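Local coordinates for benzoate 1,2-dioxygenase beta subunit (Burkholderia mallei ATCC 23344, PDB 3E99), which probably serves as the non-catalytic beta component of the ring-hydroxylating dioxygenase that converts benzoate to its cis-dihydrodiol, at residues 110-115 / 127-132; 13-18 / 92-97; 28-33 / 68-73; 104-109 / 133-138. One frame throughout, in Å; residues are numbered along the deposited sequence. Where two conformers were deposited one is given.

Interaction 1 (110-115 / 127-132); sequences RFNWHT and FGMSRY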
# COMPACT_ATOMS: atom_id res chain seq x y z
N ARG A 110 -6.41 -5.77 -12.42
CA ARG A 110 -6.07 -4.35 -12.32
C ARG A 110 -5.61 -4.04 -10.93
O ARG A 110 -5.94 -4.77 -9.97
CB ARG A 110 -7.25 -3.46 -12.66
CG ARG A 110 -8.37 -3.50 -11.67
CD ARG A 110 -9.44 -2.55 -12.01
NE ARG A 110 -9.09 -1.16 -11.79
CZ ARG A 110 -9.68 -0.14 -12.41
NH1 ARG A 110 -10.64 -0.35 -13.31
NH2 ARG A 110 -9.34 1.09 -12.10
N PHE A 111 -4.86 -2.95 -10.78
CA PHE A 111 -4.33 -2.61 -9.46
C PHE A 111 -3.88 -1.16 -9.43
O PHE A 111 -3.66 -0.56 -10.49
CB PHE A 111 -3.19 -3.59 -8.97
CG PHE A 111 -1.97 -3.64 -9.85
CD1 PHE A 111 -0.94 -2.70 -9.74
CD2 PHE A 111 -1.89 -4.56 -10.86
CE1 PHE A 111 0.13 -2.74 -10.56
CE2 PHE A 111 -0.83 -4.58 -11.70
CZ PHE A 111 0.20 -3.67 -11.56
N ASN A 112 -3.80 -0.56 -8.23
CA ASN A 112 -3.23 0.78 -8.08
C ASN A 112 -1.79 0.63 -7.63
O ASN A 112 -1.41 -0.40 -7.06
CB ASN A 112 -4.04 1.59 -7.05
CG ASN A 112 -5.44 1.88 -7.52
OD1 ASN A 112 -5.72 1.73 -8.72
ND2 ASN A 112 -6.33 2.32 -6.61
N TRP A 113 -0.98 1.65 -7.83
CA TRP A 113 0.40 1.54 -7.45
C TRP A 113 0.96 2.93 -7.17
O TRP A 113 0.37 3.97 -7.52
CB TRP A 113 1.20 0.80 -8.56
CG TRP A 113 1.04 1.48 -9.86
CD1 TRP A 113 0.14 1.14 -10.86
CD2 TRP A 113 1.77 2.60 -10.35
NE1 TRP A 113 0.27 1.98 -11.90
CE2 TRP A 113 1.26 2.89 -11.64
CE3 TRP A 113 2.82 3.39 -9.85
CZ2 TRP A 113 1.72 3.94 -12.40
CZ3 TRP A 113 3.29 4.40 -10.62
CH2 TRP A 113 2.75 4.68 -11.90
N HIS A 114 2.06 2.93 -6.45
CA HIS A 114 2.71 4.12 -5.97
C HIS A 114 4.17 3.70 -5.83
O HIS A 114 4.54 2.84 -5.04
CB HIS A 114 2.13 4.60 -4.62
CG HIS A 114 2.83 5.78 -4.02
ND1 HIS A 114 2.90 5.99 -2.66
CD2 HIS A 114 3.50 6.80 -4.60
CE1 HIS A 114 3.56 7.12 -2.43
NE2 HIS A 114 3.95 7.62 -3.59
N THR A 115 5.00 4.28 -6.67
CA THR A 115 6.39 4.06 -6.62
C THR A 115 7.00 5.29 -6.00
O THR A 115 6.77 6.40 -6.47
CB THR A 115 6.96 3.89 -8.03
OG1 THR A 115 6.26 2.82 -8.66
CG2 THR A 115 8.46 3.53 -7.92
N PHE A 127 2.28 7.62 -9.31
CA PHE A 127 1.17 6.79 -8.90
C PHE A 127 0.14 6.67 -9.99
O PHE A 127 0.09 7.49 -10.89
CB PHE A 127 0.56 7.29 -7.62
CG PHE A 127 -0.21 8.59 -7.75
CD1 PHE A 127 0.43 9.81 -7.59
CD2 PHE A 127 -1.57 8.59 -7.97
CE1 PHE A 127 -0.26 11.00 -7.68
CE2 PHE A 127 -2.27 9.80 -8.06
CZ PHE A 127 -1.59 10.99 -7.93
N GLY A 128 -0.64 5.60 -9.93
CA GLY A 128 -1.68 5.38 -10.90
C GLY A 128 -2.26 3.99 -10.83
O GLY A 128 -2.26 3.35 -9.75
N MSE A 129 -2.78 3.54 -11.97
CA MSE A 129 -3.43 2.24 -12.09
C MSE A 129 -2.75 1.47 -13.21
O MSE A 129 -2.19 2.05 -14.15
CB MSE A 129 -4.90 2.48 -12.39
CG MSE A 129 -5.68 1.32 -12.81
SE MSE A 129 -5.62 1.16 -14.75
CE MSE A 129 -6.48 -0.28 -14.60
N SER A 130 -2.81 0.16 -13.11
CA SER A 130 -2.32 -0.70 -14.16
C SER A 130 -3.26 -1.86 -14.37
O SER A 130 -3.97 -2.25 -13.43
CB SER A 130 -0.90 -1.21 -13.81
OG SER A 130 0.03 -0.16 -13.99
N ARG A 131 -3.31 -2.34 -15.63
CA ARG A 131 -3.97 -3.57 -16.02
C ARG A 131 -2.95 -4.52 -16.63
O ARG A 131 -2.20 -4.17 -17.54
CB ARG A 131 -5.12 -3.30 -17.01
CG ARG A 131 -5.88 -4.53 -17.39
CD ARG A 131 -7.16 -4.23 -18.19
NE ARG A 131 -8.17 -3.61 -17.33
CZ ARG A 131 -8.52 -2.31 -17.35
NH1 ARG A 131 -7.97 -1.47 -18.21
NH2 ARG A 131 -9.43 -1.87 -16.49
N TYR A 132 -2.88 -5.72 -16.09
CA TYR A 132 -2.00 -6.76 -16.61
C TYR A 132 -2.84 -7.95 -17.12
O TYR A 132 -3.79 -8.35 -16.47
CB TYR A 132 -1.08 -7.28 -15.52
CG TYR A 132 0.17 -6.52 -15.18
CD1 TYR A 132 0.25 -5.14 -15.28
CD2 TYR A 132 1.25 -7.20 -14.58
CE1 TYR A 132 1.41 -4.47 -14.90
CE2 TYR A 132 2.38 -6.54 -14.14
CZ TYR A 132 2.47 -5.18 -14.32
OH TYR A 132 3.62 -4.54 -13.91
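Phe111 and Ser130 pair antiparallel through two backbone bonds, Ser130 N to Phe111 O at 2.8 Å and Phe111 N to Ser130 O at 2.9 Å. Trp113 and Gly128 repeat the pattern two residues on, and CA-H...O contacts such as Arg110 CA to Ser130 O fill the spaces between.

Aromatic contacts dominate the face bearing Phe111 and Trp113. Phe111 turns its edge to the face of Tyr132, planes 73° apart, while Ser130 CB sits over the Phe111 ring, 4.0 Å from its centroid. With CG between backbone N and carbonyl carbon (chi1 56°), the Trp113 indole folds across the partner strand; Gly128, lacking a side chain, lets it lie there, its CA 4.2 Å from the five-membered ring centroid.

On the other face the contact is mixed. The methyl CE of selenomethionine Met129 lies over the Arg110 guanidinium, and Arg131 NH2 comes within 3.7 Å of Arg110 NH1; the like charges are probably eased by Glu100, salt-bridged to Arg131.

The hairpin lies mid-sheet: strand 89-103 flanks 106-119, strand 142-150 flanks 122-135, helix 7-22 packs on Phe111 and Tyr132, and the opposite face meets neighbouring subunits, where Asn112 bonds His92 of the second subunit.

Interaction 2 (13-18 / 92-97); sequences FLYRES and HNIANV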
# COMPACT_ATOMS: atom_id res chain seq x y z
N PHE A 13 3.38 -12.92 -8.03
CA PHE A 13 4.01 -12.55 -9.27
C PHE A 13 4.22 -11.05 -9.45
O PHE A 13 5.32 -10.60 -9.85
CB PHE A 13 3.23 -13.05 -10.44
CG PHE A 13 3.81 -12.64 -11.74
CD1 PHE A 13 5.03 -13.14 -12.14
CD2 PHE A 13 3.16 -11.71 -12.55
CE1 PHE A 13 5.58 -12.75 -13.32
CE2 PHE A 13 3.72 -11.31 -13.72
CZ PHE A 13 4.93 -11.81 -14.10
N LEU A 14 3.18 -10.28 -9.15
CA LEU A 14 3.27 -8.83 -9.20
C LEU A 14 4.37 -8.30 -8.25
O LEU A 14 5.08 -7.35 -8.59
CB LEU A 14 1.92 -8.14 -8.89
CG LEU A 14 0.70 -8.36 -9.81
CD1 LEU A 14 -0.57 -7.65 -9.27
CD2 LEU A 14 1.07 -7.89 -11.24
N TYR A 15 4.49 -8.89 -7.06
CA TYR A 15 5.47 -8.44 -6.11
C TYR A 15 6.86 -8.77 -6.65
O TYR A 15 7.75 -7.97 -6.54
CB TYR A 15 5.27 -9.06 -4.72
CG TYR A 15 3.89 -8.77 -4.10
CD1 TYR A 15 3.05 -7.76 -4.59
CD2 TYR A 15 3.42 -9.55 -3.07
CE1 TYR A 15 1.82 -7.49 -4.02
CE2 TYR A 15 2.18 -9.32 -2.50
CZ TYR A 15 1.38 -8.29 -2.99
OH TYR A 15 0.15 -8.11 -2.40
N ARG A 16 7.04 -9.97 -7.22
CA ARG A 16 8.33 -10.36 -7.76
C ARG A 16 8.73 -9.46 -8.93
O ARG A 16 9.84 -8.95 -8.97
CB ARG A 16 8.30 -11.82 -8.24
CG ARG A 16 9.59 -12.22 -8.92
CD ARG A 16 9.84 -13.72 -8.96
NE ARG A 16 11.21 -13.90 -9.45
CZ ARG A 16 11.57 -14.07 -10.71
NH1 ARG A 16 10.66 -14.19 -11.67
NH2 ARG A 16 12.85 -14.16 -11.00
N GLU A 17 7.81 -9.29 -9.89
CA GLU A 17 8.09 -8.46 -11.06
C GLU A 17 8.58 -7.07 -10.68
O GLU A 17 9.61 -6.60 -11.15
CB GLU A 17 6.90 -8.43 -12.01
CG GLU A 17 7.14 -7.67 -13.31
CD GLU A 17 6.42 -6.35 -13.39
OE1 GLU A 17 5.30 -6.21 -12.85
OE2 GLU A 17 7.00 -5.40 -13.96
N SER A 18 7.86 -6.43 -9.78
CA SER A 18 8.22 -5.09 -9.31
C SER A 18 9.51 -5.09 -8.47
O SER A 18 10.30 -4.15 -8.57
CB SER A 18 7.03 -4.40 -8.60
OG SER A 18 6.58 -5.18 -7.52
N HIS A 92 8.42 -0.01 -5.24
CA HIS A 92 7.07 -0.23 -5.74
C HIS A 92 6.15 -0.69 -4.62
O HIS A 92 6.56 -1.44 -3.72
CB HIS A 92 7.08 -1.31 -6.84
CG HIS A 92 7.64 -0.85 -8.14
ND1 HIS A 92 8.95 -0.43 -8.28
CD2 HIS A 92 7.07 -0.72 -9.36
CE1 HIS A 92 9.14 -0.04 -9.52
NE2 HIS A 92 8.02 -0.23 -10.20
N ASN A 93 4.88 -0.25 -4.72
CA ASN A 93 3.84 -0.54 -3.74
C ASN A 93 2.57 -0.82 -4.49
O ASN A 93 1.96 0.09 -5.06
CB ASN A 93 3.63 0.62 -2.76
CG ASN A 93 4.90 0.99 -1.98
OD1 ASN A 93 5.22 0.42 -0.90
ND2 ASN A 93 5.61 2.00 -2.49
N ILE A 94 2.21 -2.10 -4.56
CA ILE A 94 1.10 -2.57 -5.41
C ILE A 94 -0.07 -2.76 -4.47
O ILE A 94 0.05 -3.52 -3.48
CB ILE A 94 1.46 -3.92 -6.08
CG1 ILE A 94 2.74 -3.85 -6.97
CG2 ILE A 94 0.22 -4.53 -6.86
CD1 ILE A 94 2.68 -2.83 -8.00
N ALA A 95 -1.21 -2.13 -4.79
CA ALA A 95 -2.37 -2.05 -3.90
C ALA A 95 -3.67 -2.34 -4.67
O ALA A 95 -3.77 -2.15 -5.88
CB ALA A 95 -2.46 -0.63 -3.28
N ASN A 96 -4.66 -2.77 -3.94
CA ASN A 96 -6.04 -2.81 -4.42
C ASN A 96 -6.15 -3.68 -5.67
O ASN A 96 -6.80 -3.33 -6.66
CB ASN A 96 -6.57 -1.39 -4.69
CG ASN A 96 -6.75 -0.53 -3.42
OD1 ASN A 96 -5.98 -0.60 -2.47
ND2 ASN A 96 -7.75 0.34 -3.46
N VAL A 97 -5.53 -4.84 -5.59
CA VAL A 97 -5.50 -5.76 -6.72
C VAL A 97 -6.87 -6.46 -6.88
O VAL A 97 -7.36 -7.06 -5.96
CB VAL A 97 -4.42 -6.82 -6.60
CG1 VAL A 97 -4.44 -7.70 -7.89
CG2 VAL A 97 -3.01 -6.17 -6.37
O HOH W 1 -1.40 -6.07 -3.19
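Leu14 and Ser18, one turn apart on helix 7-22, rest on Ile94 and His92 of strand 89-103, helix against sheet as in the NTF2-like alpha+beta fold of this family. The segments run nearly antiparallel, at 161°, with their axes 9.1 Å apart. Leu14 supplies the apolar end: its CD1 lies 4.0 Å from Ile94 CG2, the two side chains crossing at about a right angle, and meets Val97 tip to tip. A branched residue suits the strand here, for Ile94 offers CG2 to Leu14 and CB to the edge of the Tyr15 ring at CE1. The small Ser18 allows the closest approach, CB to His92 CB at 3.6 Å.

What positions these groups lies partly within the helix and partly beyond it. The Ser18 hydroxyl, held between its own N and carbonyl carbon (chi1 57°), turns back to its helix, 2.8 Å from Leu14 O, which leaves CB to face the histidine. His92 is held at both ring nitrogens, ND1 by Asp22 and NE2 by the terminal carboxylate of Ile164. Phe111 of the next strand packs against Leu14, Ile94 and Val97. Val97 of the third subunit packs on Tyr15, and Asn96 of that subunit accepts a bond from Ile94 N.

One water joins helix to strand: it lies 2.7 Å from Tyr15 OH and donates to Ile94 O at 2.9 Å.

Interaction 3 (28-33 / 68-73); sequences AWLDCY and GLEDRV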
# COMPACT_ATOMS: atom_id res chain seq x y z
N ALA A 28 16.40 -10.61 -15.34
CA ALA A 28 15.33 -11.37 -14.65
C ALA A 28 13.95 -10.70 -14.83
O ALA A 28 12.92 -11.38 -15.04
CB ALA A 28 15.69 -11.54 -13.17
N TRP A 29 13.94 -9.39 -14.73
CA TRP A 29 12.75 -8.59 -14.97
C TRP A 29 12.18 -8.81 -16.38
O TRP A 29 10.99 -9.01 -16.53
CB TRP A 29 13.01 -7.11 -14.74
CG TRP A 29 11.77 -6.26 -15.01
CD1 TRP A 29 10.64 -6.15 -14.24
CD2 TRP A 29 11.54 -5.47 -16.18
NE1 TRP A 29 9.73 -5.31 -14.84
CE2 TRP A 29 10.26 -4.89 -16.04
CE3 TRP A 29 12.31 -5.17 -17.31
CZ2 TRP A 29 9.72 -4.01 -16.99
CZ3 TRP A 29 11.76 -4.32 -18.30
CH2 TRP A 29 10.45 -3.76 -18.12
N LEU A 30 13.02 -8.73 -17.40
CA LEU A 30 12.59 -8.95 -18.76
C LEU A 30 11.98 -10.30 -18.90
O LEU A 30 11.07 -10.47 -19.69
CB LEU A 30 13.74 -8.79 -19.77
CG LEU A 30 14.16 -7.34 -20.04
CD1 LEU A 30 15.59 -7.23 -20.62
CD2 LEU A 30 13.11 -6.58 -20.87
N ASP A 31 12.50 -11.29 -18.16
CA ASP A 31 11.94 -12.65 -18.25
C ASP A 31 10.57 -12.81 -17.63
O ASP A 31 9.99 -13.88 -17.76
CB ASP A 31 12.89 -13.68 -17.65
CG ASP A 31 13.98 -14.10 -18.61
OD1 ASP A 31 13.80 -13.96 -19.85
OD2 ASP A 31 15.02 -14.56 -18.10
N CYS A 32 10.04 -11.78 -16.98
CA CYS A 32 8.65 -11.81 -16.52
C CYS A 32 7.69 -11.47 -17.64
O CYS A 32 6.46 -11.54 -17.42
CB CYS A 32 8.42 -10.80 -15.37
SG CYS A 32 9.39 -11.12 -13.92
N TYR A 33 8.24 -11.08 -18.80
CA TYR A 33 7.47 -10.66 -19.96
C TYR A 33 7.58 -11.64 -21.12
O TYR A 33 8.66 -12.08 -21.47
CB TYR A 33 7.87 -9.25 -20.46
CG TYR A 33 7.48 -8.14 -19.47
CD1 TYR A 33 8.23 -7.92 -18.32
CD2 TYR A 33 6.38 -7.32 -19.70
CE1 TYR A 33 7.89 -6.90 -17.42
CE2 TYR A 33 6.04 -6.30 -18.82
CZ TYR A 33 6.75 -6.12 -17.66
OH TYR A 33 6.38 -5.10 -16.79
N GLY A 68 11.23 -3.93 -27.76
CA GLY A 68 11.34 -2.53 -27.38
C GLY A 68 11.76 -2.39 -25.93
O GLY A 68 12.55 -1.51 -25.58
N LEU A 69 11.26 -3.28 -25.07
CA LEU A 69 11.63 -3.25 -23.66
C LEU A 69 13.08 -3.66 -23.47
O LEU A 69 13.74 -3.15 -22.58
CB LEU A 69 10.76 -4.18 -22.81
CG LEU A 69 9.34 -3.71 -22.49
CD1 LEU A 69 8.63 -4.79 -21.68
CD2 LEU A 69 9.36 -2.38 -21.75
N GLU A 70 13.54 -4.63 -24.27
CA GLU A 70 14.93 -5.11 -24.22
C GLU A 70 15.84 -3.96 -24.58
O GLU A 70 16.87 -3.73 -23.94
CB GLU A 70 15.15 -6.28 -25.18
CG GLU A 70 14.40 -7.59 -24.76
CD GLU A 70 14.22 -8.55 -25.89
OE1 GLU A 70 15.08 -8.60 -26.78
OE2 GLU A 70 13.19 -9.25 -25.92
N ASP A 71 15.50 -3.25 -25.63
CA ASP A 71 16.33 -2.12 -26.03
C ASP A 71 16.37 -1.04 -24.95
O ASP A 71 17.38 -0.42 -24.72
CB ASP A 71 15.88 -1.54 -27.36
CG ASP A 71 15.89 -2.58 -28.48
OD1 ASP A 71 16.73 -3.52 -28.48
OD2 ASP A 71 15.06 -2.44 -29.39
N ARG A 72 15.24 -0.79 -24.32
CA ARG A 72 15.19 0.21 -23.27
C ARG A 72 16.05 -0.22 -22.07
O ARG A 72 16.74 0.60 -21.49
CB ARG A 72 13.75 0.46 -22.85
CG ARG A 72 13.57 1.70 -22.01
CD ARG A 72 12.08 1.91 -21.70
NE ARG A 72 11.43 2.82 -22.64
CZ ARG A 72 10.97 4.03 -22.33
NH1 ARG A 72 11.10 4.54 -21.11
NH2 ARG A 72 10.38 4.77 -23.27
N VAL A 73 16.00 -1.49 -21.72
CA VAL A 73 16.87 -2.03 -20.65
C VAL A 73 18.34 -1.87 -21.04
O VAL A 73 19.16 -1.54 -20.19
CB VAL A 73 16.51 -3.51 -20.32
CG1 VAL A 73 17.68 -4.24 -19.66
CG2 VAL A 73 15.23 -3.61 -19.51
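Tyr33 presents one ring face to Leu69, whose CD1 stands 4.2 Å from the ring centroid and 20° off its normal, a CH-pi contact in which the two side chains cross at about a right angle; Trp29 O lies at the edge of the tyrosine ring, in its plane. The other flat group, the indole of Trp29, meets the same leucine at its edge: Trp29 CH2 is 4.0 Å from Leu69 CD2. Tyr33 CE1 lies over one face of this indole, toward the rim, so the two aromatic groups and the leucine form a compact cluster. Val73 completes it with CG2, which approaches Trp29 CZ3 obliquely at 3.7 Å.

Leu30, also buried, fills in beside Trp29 against the same side of helix 66-82. Its CD1 and the Val73 methyls reach toward each other tip to tip, CD1 to CG1 at 3.8 Å, while CD2 runs past Leu69 in the opposite direction and touches its CB at 3.9 Å. Leu69 and Val73, four residues apart, project from one side of their helix. Trp29, with CG opposite its backbone N (chi1 179°), extends the indole toward them, and the type I turn from Leu30 to Tyr33 brings the tyrosine round beside it.

No hydrogen bond crosses between the segments. Trp29 NE1 and Tyr33 OH instead share Glu17 OE2 of helix 7-22, and Glu70 pairs with Arg66. Carbon surfaces, which prescribe little direction, thus join helix 26-30 and the turn after it to helix 66-82, whereas directional bonds to a buried carboxylate hold the indole's rotation through NE1 and place the Tyr33 hydroxyl, the tyrosine ring being steadied by carbon packing on its face.

Interaction 4 (104-109 / 133-138); sequences GDVHTV and AIDFSG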
# COMPACT_ATOMS: atom_id res chain seq x y z
N GLY A 104 -8.66 -19.36 -20.08
CA GLY A 104 -7.73 -20.45 -19.88
C GLY A 104 -6.76 -20.09 -18.76
O GLY A 104 -7.16 -19.80 -17.64
N ASP A 105 -5.47 -20.09 -19.09
CA ASP A 105 -4.40 -19.79 -18.14
C ASP A 105 -3.95 -18.32 -18.23
O ASP A 105 -2.94 -17.95 -17.61
CB ASP A 105 -3.21 -20.71 -18.39
CG ASP A 105 -3.48 -22.16 -17.97
OD1 ASP A 105 -4.10 -22.37 -16.90
OD2 ASP A 105 -3.04 -23.06 -18.71
N VAL A 106 -4.69 -17.50 -18.99
CA VAL A 106 -4.41 -16.07 -19.06
C VAL A 106 -5.36 -15.31 -18.13
O VAL A 106 -6.59 -15.28 -18.32
CB VAL A 106 -4.49 -15.48 -20.45
CG1 VAL A 106 -4.06 -14.02 -20.39
CG2 VAL A 106 -3.59 -16.26 -21.48
N HIS A 107 -4.75 -14.65 -17.15
CA HIS A 107 -5.46 -13.98 -16.07
C HIS A 107 -5.26 -12.49 -16.19
O HIS A 107 -4.13 -12.04 -16.39
CB HIS A 107 -4.94 -14.50 -14.74
CG HIS A 107 -5.40 -15.88 -14.42
ND1 HIS A 107 -6.49 -16.13 -13.63
CD2 HIS A 107 -4.93 -17.10 -14.81
CE1 HIS A 107 -6.69 -17.44 -13.54
NE2 HIS A 107 -5.75 -18.05 -14.25
N THR A 108 -6.35 -11.73 -16.13
CA THR A 108 -6.30 -10.29 -16.25
C THR A 108 -6.70 -9.66 -14.92
O THR A 108 -7.75 -10.00 -14.35
CB THR A 108 -7.22 -9.80 -17.40
OG1 THR A 108 -6.82 -10.41 -18.64
CG2 THR A 108 -7.16 -8.27 -17.56
N VAL A 109 -5.87 -8.73 -14.42
CA VAL A 109 -6.08 -8.06 -13.14
C VAL A 109 -5.84 -6.56 -13.31
O VAL A 109 -5.13 -6.14 -14.24
CB VAL A 109 -5.11 -8.60 -12.07
CG1 VAL A 109 -5.38 -10.12 -11.82
CG2 VAL A 109 -3.68 -8.39 -12.53
N ALA A 133 -2.47 -8.50 -18.27
CA ALA A 133 -2.84 -9.87 -18.66
C ALA A 133 -1.60 -10.73 -18.53
O ALA A 133 -0.55 -10.40 -19.12
CB ALA A 133 -3.36 -9.92 -20.09
N ILE A 134 -1.71 -11.82 -17.78
CA ILE A 134 -0.57 -12.65 -17.43
C ILE A 134 -0.87 -14.10 -17.80
O ILE A 134 -1.88 -14.64 -17.35
CB ILE A 134 -0.27 -12.59 -15.93
CG1 ILE A 134 -0.09 -11.17 -15.43
CG2 ILE A 134 0.97 -13.42 -15.62
CD1 ILE A 134 -0.35 -11.01 -13.94
N ASP A 135 0.03 -14.71 -18.56
CA ASP A 135 -0.07 -16.10 -18.99
C ASP A 135 0.59 -17.02 -17.97
O ASP A 135 1.82 -16.96 -17.74
CB ASP A 135 0.61 -16.24 -20.35
CG ASP A 135 0.57 -17.67 -20.90
OD1 ASP A 135 -0.10 -18.56 -20.33
OD2 ASP A 135 1.23 -17.87 -21.91
N PHE A 136 -0.23 -17.83 -17.31
CA PHE A 136 0.29 -18.79 -16.34
C PHE A 136 0.44 -20.22 -16.88
O PHE A 136 0.65 -21.15 -16.11
CB PHE A 136 -0.59 -18.81 -15.09
CG PHE A 136 -0.44 -17.60 -14.20
CD1 PHE A 136 -1.18 -16.44 -14.43
CD2 PHE A 136 0.43 -17.63 -13.11
CE1 PHE A 136 -1.06 -15.35 -13.61
CE2 PHE A 136 0.53 -16.52 -12.26
CZ PHE A 136 -0.20 -15.39 -12.53
N SER A 137 0.40 -20.39 -18.19
CA SER A 137 0.48 -21.73 -18.78
C SER A 137 1.87 -22.40 -18.64
O SER A 137 1.96 -23.62 -18.49
CB SER A 137 0.07 -21.68 -20.24
OG SER A 137 0.95 -20.86 -20.98
N GLY A 138 2.94 -21.61 -18.64
CA GLY A 138 4.31 -22.15 -18.47
C GLY A 138 4.71 -22.39 -17.02
O GLY A 138 3.91 -22.23 -16.11
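The open end of the beta hairpin formed by strands 106-119 and 122-135 is built here, where Asp105 and Phe136 make the last bond across before the chains part. Phe136 N donates to Asp105 O at 2.7 Å and almost straight, 170° at the hydrogen. Next inward, His107 and Ile134 form a hydrogen-bonded pair, His107 N to Ile134 O at 2.9 Å and Ile134 N to His107 O at 2.8 Å. Val106 with Asp135 and Thr108 with Ala133 are non-hydrogen-bonded pairs; the short Ala133 side chain accommodates both neighbours, its CB 3.8 Å from Thr108 OG1 and close to Val106 CG1.

These pairs belong to the long, curved sheet of the NTF2-like fold, and its two faces differ. One carries Val106, Thr108, Ala133 and Asp135, all partly exposed. On that of His107 and Ile134, helix 7-22 packs through Ile10 and Phe13. There His107 CD2 meets Phe136 CD1 at 3.8 Å, the ring planes 88° apart in an oblique pairing, while Asp105 O lies at the edge of the phenylalanine ring. A broad aromatic side chain suits this place, since Ile5, Ile10 and Pro141 also pack on it.

Beyond the strand the chain bends in an Asx turn. Asp135 OD1 accepts from Ser137 N at 2.9 Å, from above the carboxylate plane, and from Ser137 OG at 2.6 Å, on the syn side. The serine hydroxyl lies between its own N and carbonyl carbon (chi1 63°), which directs it back to the same oxygen its amide uses. The second carboxylate oxygen, Asp135 OD2, is salt-bridged to Arg34.

Interactions 1 and 4 are two levels of one hairpin, strands 106-119 and 122-135, their centres about 18 Å apart; interaction 1 is nested inside the loop that interaction 4 closes. Interaction 2, centred about 8 Å from interaction 1, adds the neighbouring strand 89-103 and lays helix 7-22 on the sheet. Interaction 3 precedes the hairpin in the chain and is nested within interaction 2; it lies across the chain's centre from interactions 1 and 2. Glu17 ties three of them together, bonding Tyr132, Trp29 and Tyr33. Interactions 1 and 2 also touch other subunits, so the core sheet takes part in the three-chain assembly, whereas interactions 3 and 4 stay within one chain.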